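Local structure of response regulator receiver (Brucella melitensis biovar Abortus, 4G97) at residues Q97-V102 and V246-S251; S135-T140 and Q252-E257; L14-R19 and L236-F241; G44-A49 and Y57-N62; G168-R171 and E175-A178. The protein probably acts as a phosphorylation-controlled response regulator that, as in other PhyR proteins, uses a sigma-factor-like domain to capture an anti-sigma factor in the general stress response. All coordinates share one frame; numbering follows the deposited sequence.

Contact 1 of 5, residues Q97-V102 and V246-S251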
# COMPACT_ATOMS: atom_id res chain seq x y z
N GLN A 97 1.59 -8.87 -7.31
CA GLN A 97 0.48 -9.39 -6.50
C GLN A 97 1.02 -10.38 -5.47
O GLN A 97 0.63 -10.33 -4.30
CB GLN A 97 -0.54 -10.13 -7.38
CG GLN A 97 -1.28 -9.23 -8.35
CD GLN A 97 -2.33 -9.98 -9.12
OE1 GLN A 97 -3.08 -10.79 -8.58
NE2 GLN A 97 -2.43 -9.68 -10.41
N ALA A 98 1.97 -11.24 -5.89
CA ALA A 98 2.56 -12.26 -5.04
C ALA A 98 3.33 -11.63 -3.89
O ALA A 98 3.10 -11.98 -2.73
CB ALA A 98 3.44 -13.19 -5.87
N PHE A 99 4.20 -10.65 -4.19
CA PHE A 99 4.99 -9.95 -3.18
C PHE A 99 4.10 -9.16 -2.22
O PHE A 99 4.35 -9.18 -1.00
CB PHE A 99 6.04 -9.04 -3.84
CG PHE A 99 7.22 -8.75 -2.95
CD1 PHE A 99 8.34 -9.57 -2.97
CD2 PHE A 99 7.21 -7.66 -2.09
CE1 PHE A 99 9.42 -9.32 -2.11
CE2 PHE A 99 8.30 -7.41 -1.24
CZ PHE A 99 9.40 -8.23 -1.27
N LEU A 100 3.04 -8.52 -2.75
CA LEU A 100 2.11 -7.75 -1.92
C LEU A 100 1.40 -8.66 -0.91
O LEU A 100 1.37 -8.32 0.26
CB LEU A 100 1.09 -6.94 -2.76
CG LEU A 100 1.63 -5.69 -3.52
CD1 LEU A 100 0.51 -5.02 -4.27
CD2 LEU A 100 2.24 -4.66 -2.57
N LEU A 101 0.93 -9.83 -1.35
CA LEU A 101 0.25 -10.81 -0.48
C LEU A 101 1.08 -11.26 0.70
O LEU A 101 0.54 -11.46 1.78
CB LEU A 101 -0.25 -12.04 -1.28
CG LEU A 101 -1.42 -11.79 -2.25
CD1 LEU A 101 -1.55 -12.94 -3.22
CD2 LEU A 101 -2.72 -11.50 -1.50
N VAL A 102 2.39 -11.44 0.48
CA VAL A 102 3.31 -11.85 1.53
C VAL A 102 3.86 -10.67 2.32
O VAL A 102 3.67 -10.63 3.54
CB VAL A 102 4.41 -12.86 1.07
CG1 VAL A 102 3.80 -14.19 0.63
CG2 VAL A 102 5.26 -12.29 -0.06
N VAL A 246 7.23 -1.83 3.93
CA VAL A 246 7.70 -0.50 3.52
C VAL A 246 8.34 -0.58 2.12
O VAL A 246 7.96 0.18 1.22
CB VAL A 246 8.68 0.09 4.56
CG1 VAL A 246 9.33 1.37 4.04
CG2 VAL A 246 7.96 0.36 5.88
N LYS A 247 9.26 -1.52 1.94
CA LYS A 247 9.94 -1.78 0.68
C LYS A 247 8.91 -1.99 -0.47
O LYS A 247 9.03 -1.37 -1.53
CB LYS A 247 10.82 -3.03 0.86
CG LYS A 247 11.51 -3.52 -0.40
CD LYS A 247 12.60 -4.54 -0.07
CE LYS A 247 12.15 -5.97 -0.15
NZ LYS A 247 13.22 -6.91 0.29
N ALA A 248 7.90 -2.85 -0.22
CA ALA A 248 6.85 -3.18 -1.17
C ALA A 248 6.01 -1.99 -1.54
O ALA A 248 5.71 -1.81 -2.71
CB ALA A 248 5.95 -4.28 -0.61
N LEU A 249 5.60 -1.19 -0.55
CA LEU A 249 4.75 -0.04 -0.81
C LEU A 249 5.48 1.10 -1.50
O LEU A 249 4.89 1.74 -2.35
CB LEU A 249 3.96 0.39 0.41
CG LEU A 249 2.94 -0.65 0.89
CD1 LEU A 249 2.42 -0.29 2.26
CD2 LEU A 249 1.79 -0.81 -0.11
N ILE A 250 6.79 1.30 -1.19
CA ILE A 250 7.59 2.29 -1.91
C ILE A 250 7.71 1.86 -3.37
O ILE A 250 7.51 2.69 -4.27
CB ILE A 250 8.98 2.57 -1.28
CG1 ILE A 250 8.81 3.24 0.09
CG2 ILE A 250 9.83 3.47 -2.21
CD1 ILE A 250 10.08 3.25 0.92
N SER A 251 7.99 0.57 -3.61
CA SER A 251 8.10 0.00 -4.94
C SER A 251 6.81 0.25 -5.76
O SER A 251 6.89 0.71 -6.90
CB SER A 251 8.40 -1.49 -4.87
OG SER A 251 8.45 -2.03 -6.18
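This is a buried helix-to-helix packing contact at the interface between the two halves of PhyR: Phe99 and Leu100 of the sigma-like helix 94-104 lie against Lys247 and Ala248 of helix 243-265, the last helix of the CheY-like receiver fold. The two segments run roughly antiparallel, at 143°, and their axes approach to 9.9 Å. Alanine suits the point of nearest backbone approach, since the CA atoms of Leu100 and Ala248 are 6.6 Å apart and a single methyl leaves room for the larger groups opposite. The CB of Ala248 meets the rim of the Phe99 ring, lying in the ring plane 3.9 Å from Phe99 CD2. The same methyl also meets Leu100, whose CD2 is 4.2 Å from Ala248 CB. Phe99 gets there because its CG stands opposite the backbone N (chi1 -156°), which sends the ring across to helix 243-265; Ile134 of helix 120-135 packs on it as well. Leu100 sends one methyl, CD2, to Ala248 while also touching Ala20 and Leu21 of helix 11-22, so one leucine joins three helices. A long amphipathic residue fits the margin: the aliphatic part of Lys247 can pack on an aromatic ring while the ammonium end has Asp244 for a long, weak ion pair. A bend at chi3 (95°) turns the end of the lysine chain to the tip of the phenylalanine, the two side chains roughly perpendicular, with Lys247 CE 3.7 Å from Phe99 CZ.

Contact 2 of 5, residues S135-T140 and Q252-E257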
# COMPACT_ATOMS: atom_id res chain seq x y z
N SER A 135 13.22 -4.91 -5.35
CA SER A 135 14.51 -4.51 -4.75
C SER A 135 15.26 -3.48 -5.61
O SER A 135 16.17 -2.80 -5.12
CB SER A 135 15.39 -5.72 -4.48
N ARG A 136 14.87 -3.36 -6.89
CA ARG A 136 15.46 -2.42 -7.83
C ARG A 136 14.47 -1.25 -8.04
O ARG A 136 13.47 -1.37 -8.74
CB ARG A 136 15.84 -3.15 -9.14
CG ARG A 136 16.37 -2.27 -10.26
CD ARG A 136 15.34 -2.24 -11.37
NE ARG A 136 15.77 -1.45 -12.52
CZ ARG A 136 15.63 -0.13 -12.62
NH1 ARG A 136 15.11 0.57 -11.62
NH2 ARG A 136 16.03 0.50 -13.71
N GLN A 137 14.72 -0.16 -7.32
CA GLN A 137 13.86 1.02 -7.36
C GLN A 137 14.68 2.21 -7.83
O GLN A 137 15.87 2.28 -7.54
CB GLN A 137 13.27 1.30 -5.95
CG GLN A 137 12.38 0.17 -5.43
CD GLN A 137 11.97 0.31 -3.98
OE1 GLN A 137 12.01 1.40 -3.40
NE2 GLN A 137 11.46 -0.76 -3.38
N VAL A 138 14.05 3.15 -8.57
CA VAL A 138 14.72 4.38 -9.04
C VAL A 138 15.02 5.21 -7.78
O VAL A 138 14.10 5.45 -6.98
CB VAL A 138 13.85 5.16 -10.07
CG1 VAL A 138 14.59 6.39 -10.59
CG2 VAL A 138 13.43 4.26 -11.23
N ALA A 139 16.29 5.61 -7.59
CA ALA A 139 16.69 6.39 -6.41
C ALA A 139 15.84 7.65 -6.31
O ALA A 139 15.80 8.45 -7.26
CB ALA A 139 18.18 6.73 -6.47
N THR A 140 15.17 7.81 -5.18
CA THR A 140 14.25 8.92 -4.92
C THR A 140 14.63 9.67 -3.66
O THR A 140 15.09 9.07 -2.68
CB THR A 140 12.78 8.36 -4.90
OG1 THR A 140 12.52 7.70 -6.13
CG2 THR A 140 11.73 9.42 -4.72
N GLN A 252 5.63 -0.07 -5.18
CA GLN A 252 4.36 0.17 -5.86
C GLN A 252 4.16 1.65 -6.17
O GLN A 252 3.77 1.99 -7.28
CB GLN A 252 3.17 -0.32 -5.03
CG GLN A 252 3.06 -1.83 -4.94
CD GLN A 252 2.89 -2.50 -6.27
OE1 GLN A 252 3.81 -3.12 -6.76
NE2 GLN A 252 1.71 -2.43 -6.86
N ALA A 253 4.43 2.52 -5.19
CA ALA A 253 4.24 3.97 -5.35
C ALA A 253 5.07 4.54 -6.52
O ALA A 253 4.58 5.40 -7.24
CB ALA A 253 4.58 4.71 -4.07
N LEU A 254 6.32 4.07 -6.67
CA LEU A 254 7.23 4.47 -7.74
C LEU A 254 6.84 3.82 -9.06
O LEU A 254 7.03 4.45 -10.10
CB LEU A 254 8.67 4.12 -7.39
CG LEU A 254 9.33 4.89 -6.25
CD1 LEU A 254 10.67 4.27 -5.91
CD2 LEU A 254 9.53 6.36 -6.61
N PHE A 255 6.30 2.58 -9.03
CA PHE A 255 5.80 1.86 -10.20
C PHE A 255 4.64 2.66 -10.84
O PHE A 255 4.67 2.89 -12.06
CB PHE A 255 5.35 0.43 -9.83
CG PHE A 255 4.70 -0.36 -10.94
CD1 PHE A 255 5.46 -0.99 -11.91
CD2 PHE A 255 3.31 -0.45 -11.02
CE1 PHE A 255 4.85 -1.70 -12.96
CE2 PHE A 255 2.70 -1.14 -12.08
CZ PHE A 255 3.47 -1.78 -13.02
N PHE A 256 3.66 3.12 -10.02
CA PHE A 256 2.53 3.93 -10.51
C PHE A 256 2.92 5.34 -10.83
O PHE A 256 2.35 5.90 -11.76
CB PHE A 256 1.32 3.89 -9.56
CG PHE A 256 0.66 2.53 -9.55
CD1 PHE A 256 -0.05 2.08 -10.66
CD2 PHE A 256 0.78 1.70 -8.45
CE1 PHE A 256 -0.63 0.81 -10.66
CE2 PHE A 256 0.20 0.42 -8.45
CZ PHE A 256 -0.49 -0.01 -9.56
N GLU A 257 3.91 5.91 -10.11
CA GLU A 257 4.38 7.28 -10.38
C GLU A 257 5.03 7.36 -11.75
O GLU A 257 4.81 8.32 -12.49
CB GLU A 257 5.32 7.81 -9.28
CG GLU A 257 5.69 9.28 -9.42
CD GLU A 257 4.55 10.29 -9.45
OE1 GLU A 257 3.41 9.93 -9.06
OE2 GLU A 257 4.80 11.44 -9.87
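Leu254 turns its CG away from its own carbonyl carbon (chi1 -69°), and Thr140 does the same with OG1 (chi1 -57°), so that a forked methyl pair and a hydroxyl lie alongside, the two side chains pointing opposite ways. The contact packs the last helix of the CheY-like receiver fold, 243-265, against the loop that leads from the sigma-like helix 120-135 into the first receiver strand, 141-145. Leucine suits the helix position because its two methyls can spread over several loop groups. Its CD1 meets Gln137 CB at 3.9 Å and Val138 O at 3.8 Å and also nears the Thr140 hydroxyl, which CD2 approaches more closely. Gln137 stands crosswise to the leucine, meeting it mainly through CB; the polar bonds of its amide go outside, OE1 to His164 and NE2 to Ile134 O. Threonine can be buried beside methyls because its hydroxyl is satisfied within the loop: Thr140 OG1 donates to Val138 O at 2.9 Å, approaching from above the carbonyl plane. Met187 of strand 187-191 also touches both Thr140 and Leu254. The tightest approach across the contact is Thr140 OG1 to Leu254 CD2, 3.3 Å.

Contact 3 of 5, residues L14-R19 and L236-F241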
# COMPACT_ATOMS: atom_id res chain seq x y z
N LEU A 14 -8.51 -6.01 2.56
CA LEU A 14 -8.66 -6.32 1.14
C LEU A 14 -8.62 -5.01 0.34
O LEU A 14 -8.03 -4.99 -0.74
CB LEU A 14 -9.93 -7.13 0.87
CG LEU A 14 -10.22 -7.49 -0.61
CD1 LEU A 14 -9.26 -8.53 -1.13
CD2 LEU A 14 -11.68 -7.93 -0.79
N ARG A 15 -9.18 -3.91 0.89
CA ARG A 15 -9.10 -2.57 0.27
C ARG A 15 -7.62 -2.12 0.27
O ARG A 15 -7.18 -1.59 -0.73
CB ARG A 15 -9.96 -1.53 1.04
CG ARG A 15 -11.45 -1.74 0.83
CD ARG A 15 -12.33 -0.66 1.41
NE ARG A 15 -13.71 -1.13 1.47
CZ ARG A 15 -14.28 -1.70 2.53
NH1 ARG A 15 -13.62 -1.78 3.68
NH2 ARG A 15 -15.52 -2.15 2.46
N ARG A 16 -6.85 -2.38 1.36
CA ARG A 16 -5.43 -2.02 1.39
C ARG A 16 -4.71 -2.69 0.21
O ARG A 16 -4.02 -2.02 -0.58
CB ARG A 16 -4.78 -2.44 2.72
CG ARG A 16 -3.27 -2.12 2.75
CD ARG A 16 -2.57 -2.62 4.00
NE ARG A 16 -2.79 -4.06 4.17
CZ ARG A 16 -2.67 -4.72 5.32
NH1 ARG A 16 -2.28 -4.09 6.41
NH2 ARG A 16 -2.93 -6.02 5.37
N PHE A 17 -4.94 -4.01 0.06
CA PHE A 17 -4.38 -4.81 -1.02
C PHE A 17 -4.83 -4.26 -2.39
O PHE A 17 -3.99 -4.02 -3.25
CB PHE A 17 -4.80 -6.27 -0.85
CG PHE A 17 -4.37 -7.20 -1.96
CD1 PHE A 17 -3.01 -7.47 -2.18
CD2 PHE A 17 -5.31 -7.85 -2.76
CE1 PHE A 17 -2.62 -8.33 -3.21
CE2 PHE A 17 -4.91 -8.72 -3.77
CZ PHE A 17 -3.57 -8.94 -3.99
N SER A 18 -6.16 -4.00 -2.56
CA SER A 18 -6.74 -3.51 -3.81
C SER A 18 -6.16 -2.15 -4.22
O SER A 18 -5.82 -1.97 -5.39
CB SER A 18 -8.25 -3.43 -3.70
OG SER A 18 -8.82 -3.29 -4.98
N ARG A 19 -6.02 -1.20 -3.26
CA ARG A 19 -5.42 0.12 -3.50
C ARG A 19 -3.95 -0.01 -3.90
O ARG A 19 -3.53 0.65 -4.85
CB ARG A 19 -5.56 1.01 -2.26
CG ARG A 19 -7.02 1.34 -1.91
CD ARG A 19 -7.07 2.11 -0.62
NE ARG A 19 -8.42 2.16 -0.08
CZ ARG A 19 -8.76 2.79 1.05
NH1 ARG A 19 -7.85 3.45 1.75
NH2 ARG A 19 -10.01 2.75 1.48
N LEU A 236 -0.71 2.44 2.62
CA LEU A 236 -0.79 2.46 4.08
C LEU A 236 0.12 1.42 4.71
O LEU A 236 -0.04 0.22 4.48
CB LEU A 236 -2.27 2.18 4.47
CG LEU A 236 -2.80 2.69 5.79
CD1 LEU A 236 -2.65 4.23 5.92
CD2 LEU A 236 -4.27 2.34 5.91
N VAL A 237 1.10 1.89 5.48
CA VAL A 237 2.06 1.06 6.20
C VAL A 237 1.53 0.97 7.64
O VAL A 237 1.09 1.97 8.21
CB VAL A 237 3.50 1.66 6.15
CG1 VAL A 237 4.42 1.04 7.20
CG2 VAL A 237 4.12 1.51 4.77
N THR A 238 1.57 -0.23 8.23
CA THR A 238 1.17 -0.40 9.63
C THR A 238 2.42 -0.17 10.51
O THR A 238 3.50 -0.63 10.16
CB THR A 238 0.56 -1.78 9.85
OG1 THR A 238 -0.67 -1.86 9.11
CG2 THR A 238 0.27 -2.09 11.33
N LYS A 239 2.27 0.57 11.61
CA LYS A 239 3.38 0.70 12.55
C LYS A 239 3.05 -0.12 13.81
O LYS A 239 1.92 -0.04 14.28
CB LYS A 239 3.86 2.13 12.81
CG LYS A 239 2.90 3.03 13.54
CD LYS A 239 3.59 4.28 14.01
CE LYS A 239 2.59 5.15 14.71
NZ LYS A 239 3.23 6.34 15.30
N PRO A 240 3.95 -1.01 14.31
CA PRO A 240 5.31 -1.30 13.80
C PRO A 240 5.16 -2.10 12.50
O PRO A 240 4.12 -2.72 12.29
CB PRO A 240 5.93 -2.12 14.94
CG PRO A 240 4.78 -2.85 15.53
CD PRO A 240 3.63 -1.86 15.48
N PHE A 241 6.17 -2.06 11.63
CA PHE A 241 6.08 -2.74 10.33
C PHE A 241 7.17 -3.70 10.13
O PHE A 241 8.26 -3.52 10.68
CB PHE A 241 6.17 -1.70 9.16
CG PHE A 241 7.24 -0.65 9.36
CD1 PHE A 241 6.93 0.59 9.91
CD2 PHE A 241 8.57 -0.91 9.05
CE1 PHE A 241 7.92 1.54 10.14
CE2 PHE A 241 9.56 0.05 9.28
CZ PHE A 241 9.24 1.26 9.85
O HOH W 1 -1.55 -1.09 6.68
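Arg16 reaches Leu236 and Thr238 chiefly through one water, which it shares with the edge of the receiver sheet. Arg16 NH1 donates to this water at 3.1 Å, with the water lying at the edge of the guanidinium and in its plane. The water in turn donates to Leu236 O at 3.0 Å and is hydrogen-bonded to Thr238 OG1 at 2.7 Å, so three groups hold it. Thr238 OG1 is itself 3.9 Å from Arg16 NH1, also in the guanidinium plane, a separation that the water spans. Threonine suits the site in offering a hydroxyl from a beta-branched residue at home in a strand. One methylene contributes too, Arg16 CD lying 3.8 Å from Leu236 O. A bend at chi3 (56°) in an otherwise extended chain swings the guanidinium over to the strand. Further out, NH2 of Arg16 makes a salt bridge with Glu105, and Tyr13 adds a cation-pi interaction. Strand 236-238 is the outermost strand on its side of the parallel receiver sheet, and helix 11-22 of the sigma-like part covers it there. In many receivers the face that includes the last strand and the last helix serves for output. The chemistry implies a water-bridged polar spot in an otherwise buried interface: a cation fixed by Glu105 probably polarises the bridging water, and such an interface is consistent with domains that may separate on activation.

Contact 4 of 5, residues G44-A49 and Y57-N62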
# COMPACT_ATOMS: atom_id res chain seq x y z
N GLY A 44 -22.87 -18.52 -3.70
CA GLY A 44 -22.26 -19.74 -4.21
C GLY A 44 -20.92 -19.54 -4.89
O GLY A 44 -20.16 -20.51 -5.02
N ILE A 45 -20.61 -18.30 -5.33
CA ILE A 45 -19.34 -17.96 -5.99
C ILE A 45 -18.15 -17.95 -5.02
O ILE A 45 -17.00 -18.06 -5.46
CB ILE A 45 -19.41 -16.66 -6.84
CG1 ILE A 45 -19.59 -15.39 -5.96
CG2 ILE A 45 -20.46 -16.79 -7.96
CD1 ILE A 45 -19.29 -14.05 -6.63
N PHE A 46 -18.42 -17.81 -3.71
CA PHE A 46 -17.37 -17.81 -2.70
C PHE A 46 -16.53 -19.08 -2.81
O PHE A 46 -17.09 -20.17 -2.75
CB PHE A 46 -17.94 -17.64 -1.29
CG PHE A 46 -16.88 -17.21 -0.31
CD1 PHE A 46 -16.38 -15.91 -0.33
CD2 PHE A 46 -16.36 -18.10 0.62
CE1 PHE A 46 -15.39 -15.51 0.57
CE2 PHE A 46 -15.37 -17.71 1.52
CZ PHE A 46 -14.90 -16.41 1.49
N PRO A 47 -15.20 -18.98 -3.08
CA PRO A 47 -14.39 -20.20 -3.23
C PRO A 47 -14.29 -20.98 -1.93
O PRO A 47 -14.47 -20.42 -0.85
CB PRO A 47 -13.01 -19.69 -3.67
CG PRO A 47 -13.21 -18.26 -4.02
CD PRO A 47 -14.36 -17.77 -3.22
N GLU A 48 -14.00 -22.28 -2.06
CA GLU A 48 -13.81 -23.18 -0.92
C GLU A 48 -12.31 -23.10 -0.62
O GLU A 48 -11.50 -23.53 -1.43
CB GLU A 48 -14.27 -24.60 -1.30
CG GLU A 48 -14.54 -25.52 -0.11
CD GLU A 48 -16.00 -25.75 0.27
OE1 GLU A 48 -16.79 -24.77 0.25
OE2 GLU A 48 -16.33 -26.90 0.64
N ALA A 49 -11.95 -22.45 0.48
CA ALA A 49 -10.54 -22.24 0.84
C ALA A 49 -10.26 -22.67 2.28
O ALA A 49 -11.19 -23.07 2.97
CB ALA A 49 -10.19 -20.77 0.65
N TYR A 57 -9.85 -13.12 -0.55
CA TYR A 57 -8.77 -12.63 -1.41
C TYR A 57 -8.70 -13.39 -2.73
O TYR A 57 -8.43 -12.78 -3.77
CB TYR A 57 -7.43 -12.73 -0.69
CG TYR A 57 -7.12 -11.55 0.21
CD1 TYR A 57 -7.77 -11.39 1.43
CD2 TYR A 57 -6.17 -10.61 -0.16
CE1 TYR A 57 -7.46 -10.32 2.27
CE2 TYR A 57 -5.84 -9.54 0.67
CZ TYR A 57 -6.47 -9.42 1.90
OH TYR A 57 -6.13 -8.39 2.74
N ARG A 58 -8.98 -14.72 -2.68
CA ARG A 58 -9.05 -15.62 -3.85
C ARG A 58 -10.17 -15.17 -4.79
O ARG A 58 -9.95 -15.04 -6.00
CB ARG A 58 -9.27 -17.09 -3.40
CG ARG A 58 -9.16 -18.08 -4.54
CD ARG A 58 -9.09 -19.49 -4.03
NE ARG A 58 -9.42 -20.43 -5.10
CZ ARG A 58 -9.64 -21.72 -4.92
NH1 ARG A 58 -9.57 -22.25 -3.70
NH2 ARG A 58 -9.93 -22.50 -5.95
N LEU A 59 -11.36 -14.89 -4.24
CA LEU A 59 -12.49 -14.38 -5.02
C LEU A 59 -12.09 -13.05 -5.65
O LEU A 59 -12.29 -12.88 -6.86
CB LEU A 59 -13.71 -14.18 -4.10
CG LEU A 59 -14.97 -13.56 -4.70
CD1 LEU A 59 -15.52 -14.40 -5.84
CD2 LEU A 59 -16.03 -13.41 -3.63
N PHE A 60 -11.49 -12.13 -4.86
CA PHE A 60 -11.03 -10.84 -5.40
C PHE A 60 -10.06 -11.07 -6.57
O PHE A 60 -10.28 -10.52 -7.64
CB PHE A 60 -10.37 -9.97 -4.30
CG PHE A 60 -9.84 -8.66 -4.83
CD1 PHE A 60 -8.55 -8.57 -5.36
CD2 PHE A 60 -10.65 -7.52 -4.87
CE1 PHE A 60 -8.08 -7.38 -5.89
CE2 PHE A 60 -10.17 -6.32 -5.38
CZ PHE A 60 -8.89 -6.26 -5.90
N CYS A 61 -8.98 -11.85 -6.35
CA CYS A 61 -7.99 -12.14 -7.40
C CYS A 61 -8.56 -12.86 -8.63
O CYS A 61 -8.14 -12.55 -9.74
CB CYS A 61 -6.76 -12.86 -6.84
SG CYS A 61 -5.81 -11.89 -5.64
N ASN A 62 -9.55 -13.77 -8.45
CA ASN A 62 -10.20 -14.45 -9.59
C ASN A 62 -11.04 -13.47 -10.40
O ASN A 62 -11.01 -13.52 -11.63
CB ASN A 62 -11.06 -15.64 -9.15
CG ASN A 62 -10.30 -16.81 -8.61
OD1 ASN A 62 -9.07 -16.94 -8.77
ND2 ASN A 62 -11.01 -17.71 -7.95
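Pro47 turns the CB-CG-CD side of its ring to helix 52-64, CB going to Arg58 and CD to Leu59. CB of Pro47 sits over one face of the Arg58 guanidinium, offset toward its rim, 3.9 Å from Arg58 NE. An extended arginine chain, with CG opposite the backbone N (chi1 -172°), lets its methylenes run beside the proline ring before the charged end begins. The proline ring is set square to the Leu59 side chain, its CD 3.8 Å from Leu59 CB. Farther along leucine the methyls divide: CD1 meets Ile45 CD1 at 3.9 Å, and CD2 lies 4.2 Å from Phe46 CD1. The Phe46 ring carries Pro47 CD over one of its faces, while Leu39 of helix 25-41 touches both Phe46 and Leu59. The irregular stretch 44-49 thus folds back on helix 52-64 within the sigma-like helical domain. A proline suits this irregular segment, offering rigid apolar surface without needing a backbone N-H partner. Glu48 O is 3.2 Å from Arg58 NH1. The chemistry implies a graded surface contact, apolar at Leu59 and charged at Arg58, whose guanidinium can rest a face on proline while NE keeps its salt bridge to Glu117.

Contact 5 of 5, residues G168-R171 and E175-A178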
# COMPACT_ATOMS: atom_id res chain seq x y z
N GLY A 168 15.31 14.77 4.95
CA GLY A 168 15.08 15.19 6.32
C GLY A 168 13.89 14.50 6.95
O GLY A 168 13.14 13.78 6.28
N ILE A 169 13.74 14.72 8.27
CA ILE A 169 12.70 14.16 9.11
C ILE A 169 11.97 15.32 9.75
O ILE A 169 12.58 16.09 10.50
CB ILE A 169 13.28 13.15 10.16
CG1 ILE A 169 13.91 11.92 9.46
CG2 ILE A 169 12.18 12.72 11.14
CD1 ILE A 169 14.75 11.03 10.31
N ALA A 170 10.68 15.46 9.44
CA ALA A 170 9.84 16.50 10.03
C ALA A 170 9.02 15.87 11.18
O ALA A 170 8.50 14.77 11.02
CB ALA A 170 8.91 17.07 8.98
N ARG A 171 8.97 16.54 12.35
CA ARG A 171 8.26 16.06 13.54
C ARG A 171 6.87 16.71 13.71
O ARG A 171 6.00 16.14 14.37
CB ARG A 171 9.12 16.23 14.81
CG ARG A 171 10.58 15.74 14.69
CD ARG A 171 10.77 14.30 15.12
NE ARG A 171 12.14 13.81 14.88
CZ ARG A 171 12.48 12.53 14.81
NH1 ARG A 171 11.57 11.57 14.94
NH2 ARG A 171 13.75 12.18 14.59
N GLU A 175 7.27 22.03 10.56
CA GLU A 175 8.59 21.58 10.10
C GLU A 175 8.46 20.91 8.74
O GLU A 175 9.35 21.07 7.91
CB GLU A 175 9.24 20.60 11.08
CG GLU A 175 9.77 21.23 12.35
CD GLU A 175 10.41 20.26 13.33
OE1 GLU A 175 10.37 19.03 13.09
OE2 GLU A 175 10.95 20.74 14.35
N ALA A 176 7.34 20.17 8.53
CA ALA A 176 7.04 19.43 7.29
C ALA A 176 6.86 20.33 6.08
O ALA A 176 7.41 20.01 5.03
CB ALA A 176 5.83 18.53 7.48
N LEU A 177 6.10 21.44 6.22
CA LEU A 177 5.87 22.40 5.13
C LEU A 177 7.19 23.12 4.80
O LEU A 177 7.52 23.28 3.62
CB LEU A 177 4.79 23.40 5.52
N ALA A 178 7.97 23.47 5.84
CA ALA A 178 9.25 24.14 5.67
C ALA A 178 10.27 23.21 4.99
O ALA A 178 11.00 23.66 4.10
CB ALA A 178 9.77 24.64 7.00
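Ala170 and Ala176 bring their backbones together, CA to CA 4.9 Å, where strand 165-170 ends and helix 173-183 begins its first turns. Up to Ala170 the chain is extended; at Arg171 psi drops to -23°, which ends the strand and starts the short bend into the helix. With so little backbone between them, strand and helix are very close, and small residues are what fits. Ala170 points its methyl at the helix and touches the backbone there, CB lying 3.5 Å from Ala176 CA, tighter than usual for two carbons. The two methyls themselves are 3.7 Å apart, and Ala176 also touches Ile145 of the neighbouring strand 141-145. This is the strand-to-helix corner of a beta-alpha-beta crossover in the CheY-like receiver fold: strand 165-170 forms one border of the parallel sheet, and helix 173-183 carries the chain past strand 141-145 to strand 187-191. Glutamate is well chosen at the start of the helix. Glu175 has its CG beside the backbone N (chi1 -74°) and then runs straight, reaching back to the end of the strand, where its OE1 accepts a nearly straight bond from Arg171 N (3.0 Å, 163°), met almost along the C-O axis. At the same end of the helix, Glu175 N is bonded to Thr172 OG1. The arginine's charged end leads elsewhere: a bend at chi2 takes it back along the strand, where Ile169 CG2 sits beneath the centre of one guanidinium face. Arg171 NE remains 5.8 Å from Glu175 OE1, while Arg171 CB approaches that oxygen to 3.5 Å.

How the contacts relate
From the N terminus, helix 11-22 opens contact 3, which closes only at strand 236-238. Contact 4 opens and closes within that span, folding 44-49 onto helix 52-64 inside the sigma-like domain; Phe60 and Tyr57 there pack on Leu14, Phe17 and Ser18 of contact 3. Contact 1 then opens at 97-102 and contact 2 at 135-140; both close on consecutive segments of helix 243-265, crossing contact 3 and each other. Contacts 1 and 3 join the sigma-like helices to the receiver's last helix and edge strand, and contact 2 holds the connecting loop to that helix. Contact 5, enclosed by these three, is a short local closure in the receiver, about 44 Å from contact 4, centre to centre.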